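Local atomic coordinates of glycoside Hydrolase (Bacteroides plebeius, PDB entry 5T3B), a protein that probably hydrolyses glycosidic bonds in polysaccharides as a family 50 glycoside hydrolase of a gut bacterium. Residues Q93-T98 and R110-D115. Numbering follows the deposited sequence.
Sequences QKFKAT and RSWIVD. With EDO (1,2-ethanediol), chain F; EDO (1,2-ethanediol), chain O.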
# COMPACT_ATOMS: atom_id res chain seq x y z
N GLN A 93 -5.27 0.75 24.86
CA GLN A 93 -6.67 0.74 24.43
C GLN A 93 -6.92 -0.43 23.55
O GLN A 93 -6.08 -0.80 22.72
CB GLN A 93 -6.98 2.05 23.70
CG GLN A 93 -8.45 2.26 23.30
CD GLN A 93 -8.69 3.57 22.61
OE1 GLN A 93 -7.78 4.21 22.18
NE2 GLN A 93 -9.95 3.99 22.53
N LYS A 94 -8.11 -0.99 23.68
CA LYS A 94 -8.63 -1.94 22.72
C LYS A 94 -10.08 -1.57 22.42
O LYS A 94 -10.70 -0.73 23.08
CB LYS A 94 -8.49 -3.35 23.18
CG LYS A 94 -9.43 -3.82 24.26
CD LYS A 94 -9.33 -5.34 24.60
CE LYS A 94 -9.93 -6.17 23.50
NZ LYS A 94 -11.46 -6.10 23.29
N PHE A 95 -10.61 -2.20 21.40
CA PHE A 95 -11.93 -1.95 20.87
C PHE A 95 -12.74 -3.22 20.90
O PHE A 95 -12.27 -4.31 21.28
CB PHE A 95 -11.80 -1.41 19.44
CG PHE A 95 -11.01 -0.17 19.36
CD1 PHE A 95 -11.64 1.07 19.49
CD2 PHE A 95 -9.64 -0.22 19.27
CE1 PHE A 95 -10.93 2.23 19.47
CE2 PHE A 95 -8.90 0.96 19.24
CZ PHE A 95 -9.52 2.19 19.34
N LYS A 96 -13.98 -3.14 20.43
CA LYS A 96 -14.80 -4.34 20.32
C LYS A 96 -14.19 -5.38 19.39
O LYS A 96 -13.76 -5.07 18.32
CB LYS A 96 -16.19 -4.00 19.82
CG LYS A 96 -17.15 -5.18 19.80
CD LYS A 96 -18.51 -4.80 19.25
CE LYS A 96 -19.37 -6.07 19.08
NZ LYS A 96 -20.59 -5.88 18.21
N ALA A 97 -14.23 -6.62 19.83
CA ALA A 97 -13.78 -7.77 19.02
C ALA A 97 -14.92 -8.30 18.24
O ALA A 97 -16.00 -8.54 18.79
CB ALA A 97 -13.26 -8.88 19.93
N THR A 98 -14.69 -8.58 16.95
CA THR A 98 -15.67 -9.28 16.12
C THR A 98 -15.19 -10.60 15.57
O THR A 98 -15.95 -11.33 14.88
CB THR A 98 -16.07 -8.42 14.91
OG1 THR A 98 -14.89 -8.26 14.11
CG2 THR A 98 -16.65 -7.08 15.31
N ARG A 110 -8.22 9.44 15.09
CA ARG A 110 -7.28 8.49 14.46
C ARG A 110 -7.93 7.21 14.11
O ARG A 110 -8.56 6.60 14.96
CB ARG A 110 -6.08 8.30 15.29
CG ARG A 110 -5.10 7.30 14.62
CD ARG A 110 -3.81 7.22 15.32
NE ARG A 110 -3.06 8.40 15.17
CZ ARG A 110 -2.06 8.55 14.31
NH1 ARG A 110 -1.82 7.66 13.35
NH2 ARG A 110 -1.34 9.65 14.33
N SER A 111 -7.71 6.78 12.88
CA SER A 111 -8.20 5.50 12.44
C SER A 111 -7.22 4.36 12.82
O SER A 111 -6.02 4.54 12.82
CB SER A 111 -8.39 5.49 10.90
OG SER A 111 -9.39 6.35 10.46
N TRP A 112 -7.79 3.18 13.03
CA TRP A 112 -7.02 1.97 13.28
C TRP A 112 -7.61 0.81 12.58
O TRP A 112 -8.84 0.63 12.55
CB TRP A 112 -7.06 1.62 14.77
CG TRP A 112 -6.38 2.54 15.70
CD1 TRP A 112 -7.02 3.50 16.42
CD2 TRP A 112 -4.98 2.68 15.99
NE1 TRP A 112 -6.13 4.19 17.12
CE2 TRP A 112 -4.88 3.70 16.92
CE3 TRP A 112 -3.84 2.03 15.59
CZ2 TRP A 112 -3.67 4.10 17.47
CZ3 TRP A 112 -2.63 2.42 16.16
CH2 TRP A 112 -2.57 3.45 17.07
N ILE A 113 -6.75 -0.05 12.02
CA ILE A 113 -7.17 -1.44 11.84
C ILE A 113 -7.21 -2.09 13.23
O ILE A 113 -6.31 -1.89 14.03
CB ILE A 113 -6.20 -2.19 10.93
CG1 ILE A 113 -6.22 -1.58 9.56
CG2 ILE A 113 -6.46 -3.71 10.95
CD1 ILE A 113 -7.45 -1.74 8.86
N VAL A 114 -8.28 -2.88 13.46
CA VAL A 114 -8.46 -3.61 14.73
C VAL A 114 -8.42 -5.09 14.36
O VAL A 114 -9.04 -5.52 13.38
CB VAL A 114 -9.81 -3.18 15.38
CG1 VAL A 114 -10.32 -4.10 16.44
CG2 VAL A 114 -9.59 -1.70 15.83
N ASP A 115 -7.69 -5.85 15.19
CA ASP A 115 -7.54 -7.27 14.98
C ASP A 115 -8.74 -8.08 15.44
O ASP A 115 -9.69 -7.50 15.99
CB ASP A 115 -6.18 -7.73 15.55
CG ASP A 115 -6.16 -7.90 17.05
OD1 ASP A 115 -7.18 -8.01 17.73
OD2 ASP A 115 -4.99 -7.96 17.56
C1 EDO F . -2.68 1.91 20.81
O1 EDO F . -1.53 2.71 21.13
C2 EDO F . -3.82 2.10 21.72
O2 EDO F . -3.40 2.23 23.09
C1 EDO O . -15.09 -5.45 25.54
O1 EDO O . -15.00 -5.13 24.16
C2 EDO O . -13.66 -5.35 25.99
O2 EDO O . -12.92 -6.52 25.67
O HOH W 1 -12.51 -7.31 15.58
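The ring of F95 meets two side chains of strand 111-114, V114 near its base and W112 at its tip, both obliquely. Start at CB, which leaves the backbone on the side of the strand; with CG anti to the carbonyl carbon (chi1 -59°), the ring reaches past V114 to W112. CG comes 4.1 Å from CG2 of V114, and CD2 comes closer to the same methyl, at 3.7 Å. Farther out, at the tip, CZ stands 4.1 Å from CD1 of W112. The F95 ring and the five-membered ring of W112 have their planes at 40°. V114 also uses its other methyl: CG1 rests 4.0 Å from the carbonyl O of K96, an oxygen that accepts a hydrogen bond from R102. Farther along, one water joins the backbones, accepting from N of T98 and donating to O of D115. W112 also packs on Y473 and I476 of helix 472-480, while R102 and E104 of strand 102-105 also touch F95. Between 93-98 and 110-115 the side chains thus meet by apolar packing, partly exposed F95 joining a largely exposed loop to buried V114 and W112, and the polar ties fall to backbone atoms: the water bridge, and bonds from the loop to G118 and R102.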